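Side-chain contacts in ATP12 ATPase (Paracoccus denitrificans, PDB 2R31), which probably acts as a chaperone in the assembly of F1-ATPase: residues A26-L29 against D30-P33; A50-I53 against A54-W57; V144-P148 against V149-K153. All blocks are in the same frame, centred on the assembly; numbering follows the deposited sequence. Where two conformers were deposited one is given.

Interaction 1. Residues A26-L29 against D30-P33; sequences AVLL and DERP
Leu29 and Arg32 pair through their backbones at the closed end of a tight reversal of the chain. Leu29 N donates to Arg32 O at 2.9 Å in a nearly straight bond (167° at the hydrogen). The return bond, from Arg32 N to Leu29 O, is longer at 3.1 Å. Further from the turn, Leu28 and Pro33 form a non-hydrogen-bonded pair. There Arg32 O also receives the CA-H of Leu28, with 3.4 Å between Leu28 CA and Arg32 O, and Val27 O is met in the same manner by the CA-H of Pro33. This is a beta hairpin with a two-residue loop, a type I' turn, Asp30 and Glu31 at its corner both having positive phi; it joins strands 24-29 and 32-33 of the three-stranded antiparallel sheet. A water bridges the turn: it accepts from Glu31 N at 3.0 Å and gives a weak bond to Leu28 O, which satisfies an amide that has a poor angle to Leu29 O. The Asp30 carboxylate takes the amides of Ser15 and Ala14, one on each oxygen, so both its acceptors are used by the chain leading into strand 16-21. Apolar contact gathers on the face that carries Leu28 and Pro33. With CG anti to its own carbonyl carbon (chi1 -51°), Leu28 lays CD2 over the face of the Pro33 ring, 3.9 Å from Pro33 CG, while the Leu28 side chain slants across that of Glu31, Leu28 CD1 3.8 Å from Glu31 OE1. Ala26 CB meets Pro33 CB at 4.2 Å.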
ATOM      1  N   ALA A  26       9.989  11.935 -17.048  1.00  9.15           N
ATOM      2  CA  ALA A  26       9.193  13.131 -16.785  1.00  8.58           C
ATOM      3  C   ALA A  26       7.870  13.017 -17.542  1.00  7.76           C
ATOM      4  O   ALA A  26       7.765  12.392 -18.604  1.00  8.87           O
ATOM      5  CB  ALA A  26       9.927  14.368 -17.247  1.00  9.59           C
ATOM      6  N   VAL A  27       6.853  13.675 -16.964  1.00  7.94           N
ATOM      7  CA  VAL A  27       5.552  13.845 -17.612  1.00  7.46           C
ATOM      8  C   VAL A  27       5.436  15.297 -18.016  1.00  8.18           C
ATOM      9  O   VAL A  27       5.633  16.171 -17.159  1.00  9.67           O
ATOM     10  CB  VAL A  27       4.410  13.444 -16.658  1.00  8.13           C
ATOM     11  CG1 VAL A  27       3.026  13.749 -17.275  1.00  8.96           C
ATOM     12  CG2 VAL A  27       4.516  11.953 -16.326  1.00  9.18           C
ATOM     13  N   LEU A  28       5.178  15.550 -19.290  1.00  8.95           N
ATOM     14  CA  LEU A  28       5.199  16.880 -19.874  1.00  9.70           C
ATOM     15  C   LEU A  28       3.800  17.388 -20.131  1.00  9.43           C
ATOM     16  O   LEU A  28       3.003  16.751 -20.806  1.00 11.49           O
ATOM     17  CB  LEU A  28       5.946  16.832 -21.227  1.00 10.98           C
ATOM     18  CG  LEU A  28       7.333  16.186 -21.259  1.00 12.66           C
ATOM     19  CD1 LEU A  28       7.896  16.162 -22.684  1.00 17.17           C
ATOM     20  CD2 LEU A  28       8.183  16.959 -20.301  1.00 16.08           C
ATOM     21  N   LEU A  29       3.530  18.572 -19.627  1.00  8.36           N
ATOM     22  CA  LEU A  29       2.279  19.324 -19.883  1.00  8.49           C
ATOM     23  C   LEU A  29       2.668  20.442 -20.821  1.00  8.42           C
ATOM     24  O   LEU A  29       3.422  21.336 -20.389  1.00  8.80           O
ATOM     25  CB  LEU A  29       1.658  19.849 -18.598  1.00  9.78           C
ATOM     26  CG  LEU A  29       1.387  18.838 -17.493  1.00 12.17           C
ATOM     27  CD1 LEU A  29       0.693  19.514 -16.283  1.00 17.64           C
ATOM     28  CD2 LEU A  29       0.552  17.707 -18.007  1.00 13.58           C
ATOM     29  N   ASP A  30       2.205  20.405 -22.075  0.61  8.52           N
ATOM     30  CA  ASP A  30       2.655  21.358 -23.076  0.61  7.88           C
ATOM     31  C   ASP A  30       4.175  21.551 -22.991  0.61  8.27           C
ATOM     32  O   ASP A  30       4.650  22.676 -22.916  0.61  9.92           O
ATOM     33  CB  ASP A  30       1.931  22.704 -22.995  0.61  8.47           C
ATOM     34  CG  ASP A  30       0.575  22.626 -23.631  0.61  7.97           C
ATOM     35  OD1 ASP A  30       0.264  21.688 -24.409  0.61 10.71           O
ATOM     36  OD2 ASP A  30      -0.218  23.545 -23.345  0.61  9.44           O
ATOM     37  N   GLU A  31       4.873  20.421 -23.016  1.00  8.80           N
ATOM     38  CA  GLU A  31       6.325  20.330 -23.162  1.00  9.63           C
ATOM     39  C   GLU A  31       7.081  20.732 -21.913  1.00 10.49           C
ATOM     40  O   GLU A  31       8.298  20.811 -21.936  1.00 14.83           O
ATOM     41  CB  GLU A  31       6.871  21.123 -24.353  1.00 12.00           C
ATOM     42  CG  GLU A  31       6.194  20.676 -25.647  1.00 13.00           C
ATOM     43  CD  GLU A  31       6.440  19.261 -26.062  1.00 15.97           C
ATOM     44  OE1 GLU A  31       7.414  18.598 -25.598  1.00 21.11           O
ATOM     45  OE2 GLU A  31       5.682  18.726 -26.922  1.00 27.91           O
ATOM     46  N   ARG A  32       6.428  20.926 -20.795  1.00 10.55           N
ATOM     47  CA  ARG A  32       7.049  21.285 -19.541  1.00 10.54           C
ATOM     48  C   ARG A  32       6.911  20.196 -18.514  1.00  9.99           C
ATOM     49  O   ARG A  32       5.768  19.764 -18.229  1.00 10.81           O
ATOM     50  CB  ARG A  32       6.386  22.512 -18.966  1.00 12.69           C
ATOM     51  CG  ARG A  32       6.999  22.984 -17.703  1.00 16.17           C
ATOM     52  CD  ARG A  32       6.122  24.090 -17.107  1.00 17.98           C
ATOM     53  NE  ARG A  32       6.737  24.718 -15.995  1.00 20.26           N
ATOM     54  CZ  ARG A  32       6.321  25.905 -15.527  1.00 20.95           C
ATOM     55  NH1 ARG A  32       5.280  26.541 -16.068  1.00 20.85           N
ATOM     56  NH2 ARG A  32       6.957  26.419 -14.493  1.00 25.90           N
ATOM     57  N   PRO A  33       8.003  19.705 -17.894  1.00  9.73           N
ATOM     58  CA  PRO A  33       7.860  18.675 -16.872  1.00  9.93           C
ATOM     59  C   PRO A  33       7.019  19.081 -15.696  1.00 10.50           C
ATOM     60  O   PRO A  33       7.186  20.122 -15.045  1.00 12.50           O
ATOM     61  CB  PRO A  33       9.310  18.441 -16.405  1.00 11.41           C
ATOM     62  CG  PRO A  33      10.116  18.837 -17.538  1.00 14.50           C
ATOM     63  CD  PRO A  33       9.425  20.055 -18.151  1.00 12.28           C
TER
HETATM   64  O   HOH W   1       3.428  17.906 -23.641  1.00 11.41           O

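Interaction 2. Residues A50-I53 against A54-W57; sequences ALAI and AEEW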
ATOM      1  N   ALA A  50       5.103   6.361 -16.018  1.00  6.40           N
ATOM      2  CA  ALA A  50       4.999   7.659 -16.709  1.00  6.63           C
ATOM      3  C   ALA A  50       3.827   7.695 -17.641  1.00  6.42           C
ATOM      4  O   ALA A  50       3.086   8.688 -17.679  1.00  7.24           O
ATOM      5  CB  ALA A  50       6.304   7.962 -17.440  1.00  7.67           C
ATOM      6  N   LEU A  51       3.603   6.648 -18.447  1.00  7.38           N
ATOM      7  CA  LEU A  51       2.466   6.605 -19.361  1.00  7.53           C
ATOM      8  C   LEU A  51       1.155   6.675 -18.586  1.00  7.18           C
ATOM      9  O   LEU A  51       0.208   7.363 -19.010  1.00  8.21           O
ATOM     10  CB  LEU A  51       2.506   5.361 -20.233  1.00  8.58           C
ATOM     11  CG  LEU A  51       3.591   5.312 -21.296  1.00  9.72           C
ATOM     12  CD1 LEU A  51       3.718   3.887 -21.832  1.00 12.61           C
ATOM     13  CD2 LEU A  51       3.320   6.336 -22.405  1.00 12.08           C
ATOM     14  N   ALA A  52       1.054   5.971 -17.477  1.00  6.77           N
ATOM     15  CA  ALA A  52      -0.176   5.932 -16.701  1.00  7.12           C
ATOM     16  C   ALA A  52      -0.448   7.261 -16.010  1.00  6.83           C
ATOM     17  O   ALA A  52      -1.619   7.696 -15.904  1.00  7.43           O
ATOM     18  CB  ALA A  52      -0.122   4.768 -15.727  1.00  7.82           C
ATOM     19  N   ILE A  53       0.577   7.949 -15.528  1.00  6.57           N
ATOM     20  CA  ILE A  53       0.429   9.286 -14.966  1.00  6.66           C
ATOM     21  C   ILE A  53       0.066  10.259 -16.086  1.00  6.72           C
ATOM     22  O   ILE A  53      -0.829  11.117 -15.903  1.00  7.67           O
ATOM     23  CB  ILE A  53       1.647   9.703 -14.136  1.00  6.41           C
ATOM     24  CG1 ILE A  53       1.640   8.910 -12.840  1.00  6.74           C
ATOM     25  CG2 ILE A  53       1.640  11.211 -13.856  1.00  7.10           C
ATOM     26  CD1 ILE A  53       2.832   9.124 -11.938  1.00  7.58           C
ATOM     27  N   ALA A  54       0.693  10.177 -17.251  1.00  7.23           N
ATOM     28  CA  ALA A  54       0.309  11.009 -18.373  1.00  7.72           C
ATOM     29  C   ALA A  54      -1.175  10.834 -18.684  1.00  7.53           C
ATOM     30  O   ALA A  54      -1.857  11.821 -18.959  1.00  8.30           O
ATOM     31  CB  ALA A  54       1.180  10.714 -19.568  1.00  8.12           C
ATOM     32  N   GLU A  55      -1.690   9.598 -18.640  1.00  7.96           N
ATOM     33  CA  GLU A  55      -3.118   9.385 -18.861  0.55  8.72           C
ATOM     34  C   GLU A  55      -3.968  10.141 -17.856  1.00  8.27           C
ATOM     35  O   GLU A  55      -5.054  10.661 -18.183  1.00  9.11           O
ATOM     36  CB  GLU A  55      -3.467   7.893 -18.864  0.55  9.50           C
ATOM     37  CG  GLU A  55      -2.959   7.054 -20.010  0.55 11.59           C
ATOM     38  CD  GLU A  55      -3.074   5.561 -19.839  0.55 19.59           C
ATOM     39  OE1 GLU A  55      -3.260   5.066 -18.695  0.55 26.22           O
ATOM     40  OE2 GLU A  55      -2.955   4.800 -20.837  0.55 27.68           O
ATOM     41  N   GLU A  56      -3.556  10.208 -16.586  1.00  7.52           N
ATOM     42  CA  GLU A  56      -4.292  10.974 -15.577  1.00  7.60           C
ATOM     43  C   GLU A  56      -4.371  12.450 -15.967  1.00  7.48           C
ATOM     44  O   GLU A  56      -5.422  13.085 -15.860  1.00  9.11           O
ATOM     45  CB  GLU A  56      -3.679  10.838 -14.192  1.00  7.27           C
ATOM     46  CG  GLU A  56      -3.734   9.438 -13.625  1.00  7.64           C
ATOM     47  CD  GLU A  56      -3.202   9.308 -12.216  1.00  7.72           C
ATOM     48  OE1 GLU A  56      -2.451  10.178 -11.733  1.00  8.28           O
ATOM     49  OE2 GLU A  56      -3.541   8.261 -11.580  1.00  8.59           O
ATOM     50  N   TRP A  57      -3.270  13.025 -16.396  1.00  7.11           N
ATOM     51  CA  TRP A  57      -3.238  14.453 -16.747  1.00  7.52           C
ATOM     52  C   TRP A  57      -3.945  14.731 -18.089  1.00  8.20           C
ATOM     53  O   TRP A  57      -4.552  15.772 -18.233  1.00  9.76           O
ATOM     54  CB  TRP A  57      -1.758  14.953 -16.752  1.00  7.72           C
ATOM     55  CG  TRP A  57      -1.307  15.044 -15.304  1.00  7.37           C
ATOM     56  CD1 TRP A  57      -0.791  14.044 -14.529  1.00  8.04           C
ATOM     57  CD2 TRP A  57      -1.419  16.157 -14.439  1.00  7.44           C
ATOM     58  NE1 TRP A  57      -0.544  14.459 -13.269  1.00  8.26           N
ATOM     59  CE2 TRP A  57      -0.944  15.778 -13.167  1.00  7.86           C
ATOM     60  CE3 TRP A  57      -1.894  17.479 -14.583  1.00  8.72           C
ATOM     61  CZ2 TRP A  57      -0.922  16.622 -12.083  1.00  9.28           C
ATOM     62  CZ3 TRP A  57      -1.871  18.307 -13.519  1.00 10.10           C
ATOM     63  CH2 TRP A  57      -1.384  17.916 -12.267  1.00 10.72           C
TER
HETATM   64  O   HOH W   2      -3.718   5.874 -15.428  1.00 10.94           O
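Trp57 and Ile53 lie side by side, one turn apart on the alpha helix 47-58, which packs against the three-stranded antiparallel sheet. Backbone bonds from residue i+4 to i run through the segment, Trp57 N donating to Ile53 O at 3.1 Å. Followed outward, Trp57 starts with CB and CG, each about 4.0 Å from Ile53 O. Its CG stands anti to the carbonyl carbon: chi1 (-73°) puts the ring beside Ile53, and chi2 (86°) turns its CD1 edge to that residue. CD1 then meets Ile53 O at 3.2 Å, the oxygen lying at the ring edge in the plane of the indole, and touches Ile53 CG2 at 3.8 Å. The same oxygen thus has the Trp57 amide and the ring edge against it. NE1 passes 4.0 Å from Ile53 CG2 and spends its hydrogen-bonding capacity on Thr72 OG1, which also bonds Glu56 OE1; the far ring reaches Leu29 of strand 24-29. Were Trp57 an alanine, Ile53 CG2 and Leu29 would probably border a gap and Thr72 would lose its indole N-H. Glu56 is buried but well matched, its second oxygen taking the amide of Leu71 at the start of helix 70-82. Glu55, by contrast, stays on an exposed flank, where its extended chain runs back along the preceding turn with CG 3.3 Å from Leu51 O. There a water donates to Ala52 O at 2.8 Å.

Interaction 3. Residues V144-P148 against V149-K153; sequences VPQDP and VVLLK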
ATOM      1  N   VAL A 144       3.360 -12.692  23.351  1.00 10.66           N
ATOM      2  CA  VAL A 144       4.450 -13.512  22.830  0.60 10.69           C
ATOM      3  C   VAL A 144       5.373 -12.602  22.028  1.00 11.64           C
ATOM      4  O   VAL A 144       4.925 -11.865  21.152  1.00 19.38           O
ATOM      5  CB  VAL A 144       3.986 -14.728  22.019  0.60 12.64           C
ATOM      6  CG1 VAL A 144       5.246 -15.534  21.612  0.60 17.59           C
ATOM      7  CG2 VAL A 144       2.997 -15.650  22.696  0.60 10.93           C
ATOM      8  N   PRO A 145       6.656 -12.616  22.299  1.00 10.30           N
ATOM      9  CA  PRO A 145       7.603 -11.810  21.499  1.00 10.70           C
ATOM     10  C   PRO A 145       7.977 -12.580  20.242  1.00  9.66           C
ATOM     11  O   PRO A 145       7.949 -13.819  20.236  1.00 12.50           O
ATOM     12  CB  PRO A 145       8.783 -11.653  22.439  1.00 14.12           C
ATOM     13  CG  PRO A 145       8.812 -12.959  23.165  1.00 14.54           C
ATOM     14  CD  PRO A 145       7.330 -13.361  23.341  1.00 11.79           C
ATOM     15  N   GLN A 146       8.388 -11.880  19.205  1.00  9.07           N
ATOM     16  CA  GLN A 146       8.933 -12.527  18.018  1.00  8.64           C
ATOM     17  C   GLN A 146      10.419 -12.836  18.200  1.00  8.67           C
ATOM     18  O   GLN A 146      11.136 -12.165  18.949  1.00 10.61           O
ATOM     19  CB  GLN A 146       8.700 -11.644  16.802  1.00  9.42           C
ATOM     20  CG  GLN A 146       7.225 -11.376  16.537  1.00 10.54           C
ATOM     21  CD  GLN A 146       6.388 -12.628  16.359  1.00 10.42           C
ATOM     22  OE1 GLN A 146       6.845 -13.645  15.785  1.00 12.60           O
ATOM     23  NE2 GLN A 146       5.146 -12.613  16.813  1.00 10.63           N
ATOM     24  N   ASP A 147      10.883 -13.833  17.489  1.00  9.05           N
ATOM     25  CA  ASP A 147      12.304 -14.169  17.440  1.00  8.99           C
ATOM     26  C   ASP A 147      13.059 -12.967  16.885  1.00  8.30           C
ATOM     27  O   ASP A 147      12.712 -12.485  15.800  1.00  8.55           O
ATOM     28  CB  ASP A 147      12.501 -15.386  16.544  1.00  9.86           C
ATOM     29  CG  ASP A 147      13.916 -15.882  16.401  1.00 11.42           C
ATOM     30  OD1 ASP A 147      14.885 -15.221  16.764  1.00 12.47           O
ATOM     31  OD2 ASP A 147      14.032 -16.995  15.866  1.00 17.03           O
ATOM     32  N   PRO A 148      14.113 -12.451  17.552  1.00  8.77           N
ATOM     33  CA  PRO A 148      14.890 -11.342  16.994  1.00  9.20           C
ATOM     34  C   PRO A 148      15.408 -11.573  15.606  1.00  8.26           C
ATOM     35  O   PRO A 148      15.561 -10.640  14.813  1.00  9.09           O
ATOM     36  CB  PRO A 148      16.051 -11.260  18.015  1.00 12.03           C
ATOM     37  CG  PRO A 148      15.590 -11.848  19.288  1.00 14.92           C
ATOM     38  CD  PRO A 148      14.597 -12.895  18.901  1.00 10.83           C
ATOM     39  N   VAL A 149      15.742 -12.828  15.256  1.00  8.04           N
ATOM     40  CA  VAL A 149      16.213 -13.131  13.926  1.00  8.09           C
ATOM     41  C   VAL A 149      15.106 -12.976  12.877  1.00  7.87           C
ATOM     42  O   VAL A 149      15.352 -12.513  11.775  1.00  8.27           O
ATOM     43  CB  VAL A 149      16.809 -14.538  13.890  1.00  9.80           C
ATOM     44  CG1 VAL A 149      17.086 -15.034  12.485  1.00 13.02           C
ATOM     45  CG2 VAL A 149      18.123 -14.537  14.705  1.00 10.76           C
ATOM     46  N   VAL A 150      13.881 -13.337  13.242  1.00  7.88           N
ATOM     47  CA  VAL A 150      12.742 -13.160  12.326  1.00  8.03           C
ATOM     48  C   VAL A 150      12.476 -11.681  12.112  1.00  8.16           C
ATOM     49  O   VAL A 150      12.211 -11.221  11.001  1.00  8.66           O
ATOM     50  CB  VAL A 150      11.522 -13.921  12.840  1.00  8.51           C
ATOM     51  CG1 VAL A 150      10.253 -13.553  12.040  1.00  9.86           C
ATOM     52  CG2 VAL A 150      11.791 -15.419  12.768  1.00 10.24           C
ATOM     53  N   LEU A 151      12.552 -10.889  13.202  1.00  8.08           N
ATOM     54  CA  LEU A 151      12.382  -9.426  13.060  1.00  8.98           C
ATOM     55  C   LEU A 151      13.439  -8.835  12.136  1.00  8.04           C
ATOM     56  O   LEU A 151      13.156  -7.984  11.305  1.00  8.48           O
ATOM     57  CB  LEU A 151      12.389  -8.752  14.438  1.00  9.54           C
ATOM     58  CG  LEU A 151      11.195  -9.143  15.357  1.00 10.67           C
ATOM     59  CD1 LEU A 151      11.385  -8.446  16.693  1.00 14.11           C
ATOM     60  CD2 LEU A 151       9.858  -8.803  14.750  1.00 14.04           C
ATOM     61  N   LEU A 152      14.689  -9.301  12.266  0.69  7.83           N
ATOM     62  CA  LEU A 152      15.768  -8.917  11.373  0.69  8.35           C
ATOM     63  C   LEU A 152      15.396  -9.240   9.918  0.69  7.36           C
ATOM     64  O   LEU A 152      15.508  -8.412   8.995  0.69  7.03           O
ATOM     65  CB  LEU A 152      17.084  -9.600  11.772  0.69  9.01           C
ATOM     66  CG  LEU A 152      18.354  -9.451  10.963  0.69 11.24           C
ATOM     67  CD1 LEU A 152      19.563  -9.904  11.781  0.69 13.71           C
ATOM     68  CD2 LEU A 152      18.356 -10.278   9.668  0.69 11.40           C
ATOM     69  N   LYS A 153      15.009 -10.484   9.675  1.00  7.22           N
ATOM     70  CA  LYS A 153      14.717 -10.898   8.302  1.00  7.49           C
ATOM     71  C   LYS A 153      13.650 -10.031   7.695  1.00  7.02           C
ATOM     72  O   LYS A 153      13.726  -9.671   6.504  1.00  8.05           O
ATOM     73  CB  LYS A 153      14.336 -12.364   8.264  1.00 10.45           C
ATOM     74  CG  LYS A 153      15.569 -13.271   8.534  1.00 15.48           C
ATOM     75  CD  LYS A 153      15.557 -14.631   7.962  1.00 25.73           C
ATOM     76  CE  LYS A 153      16.886 -15.304   8.190  1.00 29.78           C
ATOM     77  NZ  LYS A 153      16.936 -16.704   8.722  1.00 43.58           N
TER
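Asp147 OD1 takes the amide of Val149 at 3.0 Å, an N-cap bond at the start of helix 148-159. Asp147 CG is anti to the backbone N (chi1 -179°), which carries the carboxylate forward beside Val149; the amide meets OD1 from above the carboxylate plane, 55° out of it. The carboxylate's negative charge would also be expected to suit the positive end of the helix dipole. Asp147 O serves the next turn, receiving Leu151 N at 3.1 Å, and Leu152 N follows onto Pro148 O. Pro148 occupies the first helical position, where the lack of an amide hydrogen costs no helix bond. The buried side is that of Gln146 and Val150. Gln146 lies across Leu151 at about a right angle, its CB 3.7 Å from Leu151 CD2, and its buried amide is occupied at both ends, OE1 by the backbone N of Arg136. Val150 sets CG2 3.8 Å from Asp147 CB, the two side chains again crossing nearly perpendicularly. On the exposed side, Val149 has its CB 3.5 Å from Asp147 OD1, and with it lie the Pro148 ring and Leu152, whose side chain meets residues 144-148 through CB, 3.6 Å from Pro148 O. The cap lies where the loop from strand 138-139 enters helix 148-159: Gln146 and Val150 face the loop residues Leu135 and Pro134 just before that strand, and Gln146 also touches Ser103, next to the parallel partner strand 104-105.

How the interactions relate
From the N terminus the three contacts come in series; none nests in or crosses another. Interaction 1 closes the turn between strands 24-29 and 32-33, and the chain then leads on to helix 47-58, which holds interaction 2. These two touch: Leu29 CD1 packs 3.7 Å from Trp57 CE3, and Val27 spreads its methyls over Ala50, Ile53 and Ala54, joining hairpin to helix. Interaction 3 follows much later, starting helix 148-159 after the short parallel strands. It lies on the opposite side of the chain's centre, its centre about 47 Å from that of interaction 1 and about 41 Å from that of interaction 2, in the largely helical part.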